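Local coordinates for uncharacterized protein (Bacteroides eggerthii, PDB 4FTD) that is of unknown function but folds as a six-bladed beta-propeller with an immunoglobulin-like domain and may take part in carbohydrate metabolism, at residues A[299-304]-A[339-344]; A[291-296]-A[311-316]. One frame throughout, in Å; residues are numbered along the deposited sequence.

Interaction 1: residues A[299-304]-A[339-344]; sequences VTNVYR and AVAPKV
Tyr303 lays one face of its ring under the side chain of Lys343. Lys343 CE stands 3.6 Å from the Tyr303 ring centroid, almost on the ring normal, as a CH-pi contact. Lys343 NZ is 4.5 Å from the same centroid and adds a cation-pi contact. The lysine chain is extended beyond CG, which carries CE across the ring. NZ also forms a salt bridge with Asp415 and a hydrogen bond with Thr414 O, so the ring is one of several partners. The ring edge of Tyr303 meets the backbone of the corner, with CE2 3.7 Å from Ala341 CA. Chi1 of -74° sets CG anti to the carbonyl carbon and brings the ring toward the corner.

Asn301 uses OD1 to accept a weak bond from Ala341 N at 3.0 Å (133° at the hydrogen). This bond meets the chain where it turns a corner, with Ala341 in a left-handed conformation. Val340 packs just before the corner. Its CG1 lies 4.0 Å from Val299 CG1 and 3.7 Å from Val299 O. One water donates to both Tyr303 O and Pro342 O and bridges the strands.

Strands 300-304 and 342-344 run nearly parallel, 13° apart, as first strands of successive propeller blades. Strand 311-315 pairs antiparallel with the former, and strand 350-357 with the latter. Strand 300-304 also meets Ser250 and Asn252 of strand 250-253.

Interaction 2: residues A[291-296]-A[311-316]; sequences PSKSDA and YLWSGI
Trp313 reaches from the second strand of a beta-propeller blade to the loop that enters the blade from the one before. The segment 291-296 starts at the end of strand 281-291 and leads on to strand 300-304. The Trp313 CB points toward the loop. Chi1 of 173° places CG opposite the backbone N and carries the indole out from the strand. CB and CD1 lie against Val302 of the neighbouring strand. NE1 is hydrogen-bonded to Thr300 OG1, which satisfies this buried N-H and fixes the turn of the ring. NE1 is also 4.1 Å from Ala296 CB. Further round, CZ2 comes 3.9 Å from Ala296 CB and 3.5 Å from Ser292 OG. At the far end, CH2 meets Lys293 CD at 3.6 Å. These three loop residues approach the ring obliquely. The Lys293 chain bends at chi2 and chi3 beside the indole, and its NZ continues to a salt bridge with Glu329. Phe271 meets the indole too, with ring planes about 85° apart. Replacing Trp313 with an alanine is likely to open a gap between strand and loop and leave Thr300 OG1 without its indole partner, with Ala296 CB and Lys293 CD losing their packing surface.

Residues 294-296 form a short 3-10 turn, with a bond of 2.9 Å from Ala296 N to Lys293 O. Asp295 in this turn forms a salt bridge with Arg317, just past the strand. Gly315 has no side chain to keep the turn away, and its CA sits 3.6 Å from Ala296 O. That same oxygen accepts a weak bond from Ile316 N, 3.4 Å long and 152° at the hydrogen.

The two interactions lie 9 Å apart, centre to centre, in the propeller. Their segments alternate along the chain: 291-296, 299-304, 311-316, 339-344. Strands 300-304 and 311-315 are antiparallel neighbours in one four-stranded blade. Interaction 1 joins the first strand of this blade to the start of the next blade. Interaction 2 ties its second strand to the link from the previous blade. Ser314 connects them directly, with its OG 2.7 Å from Ala339 O and its O 2.7 Å from Thr300 OG1, both probable hydrogen bonds. One blade is thus held to the chain before it and the chain after it.

Interaction 1: residues A[299-304]-A[339-344]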
loop_
_atom_site.group_PDB
_atom_site.type_symbol
_atom_site.label_atom_id
_atom_site.label_comp_id
_atom_site.label_asym_id
_atom_site.label_seq_id
_atom_site.Cartn_x
_atom_site.Cartn_y
_atom_site.Cartn_z
ATOM N N VAL A 299 12.011 -3.671 17.286
ATOM C CA VAL A 299 11.013 -3.212 16.297
ATOM C C VAL A 299 11.584 -3.451 14.912
ATOM O O VAL A 299 12.310 -2.634 14.358
ATOM C CB VAL A 299 10.585 -1.744 16.497
ATOM C CG1 VAL A 299 9.366 -1.390 15.595
ATOM C CG2 VAL A 299 10.281 -1.506 17.984
ATOM N N THR A 300 11.251 -4.618 14.362
ATOM C CA THR A 300 11.824 -5.112 13.094
ATOM C C THR A 300 10.855 -6.146 12.512
ATOM O O THR A 300 10.064 -6.760 13.258
ATOM C CB THR A 300 13.216 -5.741 13.323
ATOM O OG1 THR A 300 13.817 -6.131 12.084
ATOM C CG2 THR A 300 13.126 -6.932 14.297
ATOM N N ASN A 301 10.903 -6.316 11.192
ATOM C CA ASN A 301 10.014 -7.200 10.494
ATOM C C ASN A 301 10.659 -7.731 9.258
ATOM O O ASN A 301 11.493 -7.077 8.676
ATOM C CB ASN A 301 8.749 -6.465 10.035
ATOM C CG ASN A 301 7.838 -5.993 11.175
ATOM O OD1 ASN A 301 7.849 -4.826 11.496
ATOM N ND2 ASN A 301 7.043 -6.898 11.768
ATOM N N VAL A 302 10.167 -8.881 8.838
ATOM C CA VAL A 302 10.614 -9.647 7.672
ATOM C C VAL A 302 9.356 -10.145 6.924
ATOM O O VAL A 302 8.638 -11.032 7.423
ATOM C CB VAL A 302 11.523 -10.859 8.065
ATOM C CG1 VAL A 302 11.935 -11.648 6.811
ATOM C CG2 VAL A 302 12.807 -10.422 8.802
ATOM N N TYR A 303 9.087 -9.593 5.741
ATOM C CA TYR A 303 7.889 -9.924 4.968
ATOM C C TYR A 303 8.203 -10.326 3.529
ATOM O O TYR A 303 8.976 -9.665 2.803
ATOM C CB TYR A 303 6.851 -8.768 4.967
ATOM C CG TYR A 303 6.101 -8.615 6.278
ATOM C CD1 TYR A 303 5.232 -9.591 6.721
ATOM C CD2 TYR A 303 6.214 -7.486 7.030
ATOM C CE1 TYR A 303 4.568 -9.494 7.928
ATOM C CE2 TYR A 303 5.569 -7.363 8.231
ATOM C CZ TYR A 303 4.724 -8.351 8.678
ATOM O OH TYR A 303 4.087 -8.188 9.876
ATOM N N ARG A 304 7.611 -11.452 3.149
ATOM C CA ARG A 304 7.760 -12.058 1.828
ATOM C C ARG A 304 7.305 -11.130 0.708
ATOM O O ARG A 304 6.306 -10.482 0.825
ATOM C CB ARG A 304 6.960 -13.355 1.764
ATOM C CG ARG A 304 7.274 -14.242 0.576
ATOM C CD ARG A 304 6.630 -15.605 0.752
ATOM N NE ARG A 304 6.828 -16.412 -0.441
ATOM C CZ ARG A 304 6.206 -17.561 -0.714
ATOM N NH1 ARG A 304 5.306 -18.083 0.120
ATOM N NH2 ARG A 304 6.480 -18.197 -1.854
ATOM N N ALA A 339 11.203 3.013 8.984
ATOM C CA ALA A 339 10.211 2.232 8.267
ATOM C C ALA A 339 10.345 0.780 8.719
ATOM O O ALA A 339 11.419 0.181 8.695
ATOM C CB ALA A 339 10.393 2.331 6.763
ATOM N N VAL A 340 9.233 0.255 9.184
ATOM C CA VAL A 340 9.091 -1.118 9.609
ATOM C C VAL A 340 7.841 -1.706 8.922
ATOM O O VAL A 340 7.156 -1.034 8.148
ATOM C CB VAL A 340 9.046 -1.266 11.173
ATOM C CG1 VAL A 340 10.356 -0.741 11.801
ATOM C CG2 VAL A 340 7.843 -0.581 11.807
ATOM N N ALA A 341 7.624 -2.994 9.130
ATOM C CA ALA A 341 6.551 -3.755 8.473
ATOM C C ALA A 341 6.472 -3.545 6.924
ATOM O O ALA A 341 5.422 -3.245 6.403
ATOM C CB ALA A 341 5.218 -3.440 9.153
ATOM N N PRO A 342 7.595 -3.721 6.198
ATOM C CA PRO A 342 7.651 -3.467 4.735
ATOM C C PRO A 342 6.903 -4.504 3.900
ATOM O O PRO A 342 7.310 -5.684 3.867
ATOM C CB PRO A 342 9.167 -3.518 4.426
ATOM C CG PRO A 342 9.712 -4.418 5.474
ATOM C CD PRO A 342 8.873 -4.231 6.694
ATOM N N LYS A 343 5.801 -4.083 3.265
ATOM C CA LYS A 343 5.009 -4.977 2.426
ATOM C C LYS A 343 4.920 -4.467 0.995
ATOM O O LYS A 343 4.609 -3.298 0.757
ATOM C CB LYS A 343 3.591 -5.161 3.006
ATOM C CG LYS A 343 3.579 -5.770 4.400
ATOM C CD LYS A 343 2.221 -6.272 4.892
ATOM C CE LYS A 343 2.357 -6.910 6.278
ATOM N NZ LYS A 343 1.040 -7.385 6.855
ATOM N N VAL A 344 5.187 -5.348 0.049
ATOM C CA VAL A 344 5.094 -5.012 -1.380
ATOM C C VAL A 344 3.675 -5.294 -1.868
ATOM O O VAL A 344 3.193 -6.389 -1.710
ATOM C CB VAL A 344 6.109 -5.795 -2.219
ATOM C CG1 VAL A 344 5.916 -5.506 -3.721
ATOM C CG2 VAL A 344 7.522 -5.471 -1.754
HETATM O O HOH W 1 7.642 -7.340 1.748
HETATM O O HOH W 2 4.088 -9.037 -1.254
#

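Interaction 2: residues A[291-296]-A[311-316]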
loop_
_atom_site.group_PDB
_atom_site.type_symbol
_atom_site.label_atom_id
_atom_site.label_comp_id
_atom_site.label_asym_id
_atom_site.label_seq_id
_atom_site.Cartn_x
_atom_site.Cartn_y
_atom_site.Cartn_z
ATOM N N PRO A 291 20.690 -15.125 11.687
ATOM C CA PRO A 291 21.399 -13.975 12.244
ATOM C C PRO A 291 20.674 -12.640 11.992
ATOM O O PRO A 291 20.106 -12.420 10.927
ATOM C CB PRO A 291 22.745 -14.028 11.504
ATOM C CG PRO A 291 22.356 -14.549 10.154
ATOM C CD PRO A 291 21.353 -15.630 10.464
ATOM N N SER A 292 20.605 -11.798 13.018
ATOM C CA SER A 292 20.047 -10.440 12.887
ATOM C C SER A 292 21.166 -9.476 13.264
ATOM O O SER A 292 22.334 -9.852 13.206
ATOM C CB SER A 292 18.862 -10.267 13.810
ATOM O OG SER A 292 18.320 -8.978 13.669
ATOM N N LYS A 293 20.860 -8.237 13.627
ATOM C CA LYS A 293 21.960 -7.322 14.066
ATOM C C LYS A 293 21.323 -6.315 14.988
ATOM O O LYS A 293 20.130 -6.039 14.840
ATOM C CB LYS A 293 22.633 -6.674 12.879
ATOM C CG LYS A 293 21.789 -5.683 12.094
ATOM C CD LYS A 293 22.045 -5.751 10.593
ATOM C CE LYS A 293 23.071 -4.821 10.067
ATOM N NZ LYS A 293 23.115 -4.979 8.567
ATOM N N SER A 294 22.105 -5.786 15.931
ATOM C CA SER A 294 21.562 -4.923 16.989
ATOM C C SER A 294 20.794 -3.724 16.429
ATOM O O SER A 294 19.811 -3.333 17.018
ATOM C CB SER A 294 22.645 -4.452 17.970
ATOM O OG SER A 294 23.490 -3.607 17.273
ATOM N N ASP A 295 21.200 -3.210 15.270
ATOM C CA ASP A 295 20.514 -2.082 14.630
ATOM C C ASP A 295 19.074 -2.375 14.191
ATOM O O ASP A 295 18.345 -1.439 13.915
ATOM C CB ASP A 295 21.262 -1.565 13.420
ATOM C CG ASP A 295 22.418 -0.608 13.787
ATOM O OD1 ASP A 295 22.388 0.060 14.847
ATOM O OD2 ASP A 295 23.359 -0.514 12.991
ATOM N N ALA A 296 18.696 -3.649 14.072
ATOM C CA ALA A 296 17.299 -4.019 13.800
ATOM C C ALA A 296 16.418 -3.594 14.964
ATOM O O ALA A 296 15.288 -3.161 14.752
ATOM C CB ALA A 296 17.145 -5.524 13.573
ATOM N N TYR A 311 12.417 -11.768 0.562
ATOM C CA TYR A 311 11.730 -11.055 1.652
ATOM C C TYR A 311 12.332 -9.677 1.818
ATOM O O TYR A 311 13.468 -9.435 1.370
ATOM C CB TYR A 311 11.905 -11.813 2.989
ATOM C CG TYR A 311 11.313 -13.209 2.982
ATOM C CD1 TYR A 311 11.904 -14.256 2.245
ATOM C CD2 TYR A 311 10.146 -13.488 3.692
ATOM C CE1 TYR A 311 11.327 -15.517 2.213
ATOM C CE2 TYR A 311 9.582 -14.753 3.676
ATOM C CZ TYR A 311 10.173 -15.761 2.936
ATOM O OH TYR A 311 9.575 -16.995 2.906
ATOM N N LEU A 312 11.586 -8.788 2.475
ATOM C CA LEU A 312 12.098 -7.477 2.808
ATOM C C LEU A 312 12.242 -7.453 4.324
ATOM O O LEU A 312 11.342 -7.804 5.045
ATOM C CB LEU A 312 11.202 -6.362 2.306
ATOM C CG LEU A 312 11.036 -6.139 0.813
ATOM C CD1 LEU A 312 10.154 -4.904 0.651
ATOM C CD2 LEU A 312 12.400 -5.949 0.136
ATOM N N TRP A 313 13.426 -7.079 4.789
ATOM C CA TRP A 313 13.713 -6.928 6.195
ATOM C C TRP A 313 13.995 -5.465 6.470
ATOM O O TRP A 313 14.723 -4.824 5.727
ATOM C CB TRP A 313 14.950 -7.746 6.533
ATOM C CG TRP A 313 15.517 -7.587 7.914
ATOM C CD1 TRP A 313 14.825 -7.371 9.079
ATOM C CD2 TRP A 313 16.881 -7.730 8.292
ATOM N NE1 TRP A 313 15.672 -7.326 10.142
ATOM C CE2 TRP A 313 16.943 -7.575 9.699
ATOM C CE3 TRP A 313 18.068 -7.962 7.583
ATOM C CZ2 TRP A 313 18.135 -7.627 10.411
ATOM C CZ3 TRP A 313 19.278 -8.026 8.298
ATOM C CH2 TRP A 313 19.297 -7.863 9.699
ATOM N N SER A 314 13.370 -4.934 7.507
ATOM C CA SER A 314 13.725 -3.630 8.018
ATOM C C SER A 314 13.531 -3.556 9.528
ATOM O O SER A 314 12.891 -4.441 10.166
ATOM C CB SER A 314 12.984 -2.492 7.297
ATOM O OG SER A 314 11.665 -2.309 7.803
ATOM N N GLY A 315 14.122 -2.492 10.081
ATOM C CA GLY A 315 14.104 -2.197 11.510
ATOM C C GLY A 315 14.422 -0.723 11.751
ATOM O O GLY A 315 14.590 0.069 10.801
ATOM N N ILE A 316 14.536 -0.364 13.016
ATOM C CA ILE A 316 14.720 1.022 13.414
ATOM C C ILE A 316 15.933 1.649 12.758
ATOM O O ILE A 316 15.834 2.747 12.212
ATOM C CB ILE A 316 14.690 1.200 14.962
ATOM C CG1 ILE A 316 13.334 0.720 15.537
ATOM C CG2 ILE A 316 14.908 2.649 15.339
ATOM C CD1 ILE A 316 12.087 1.389 14.962
#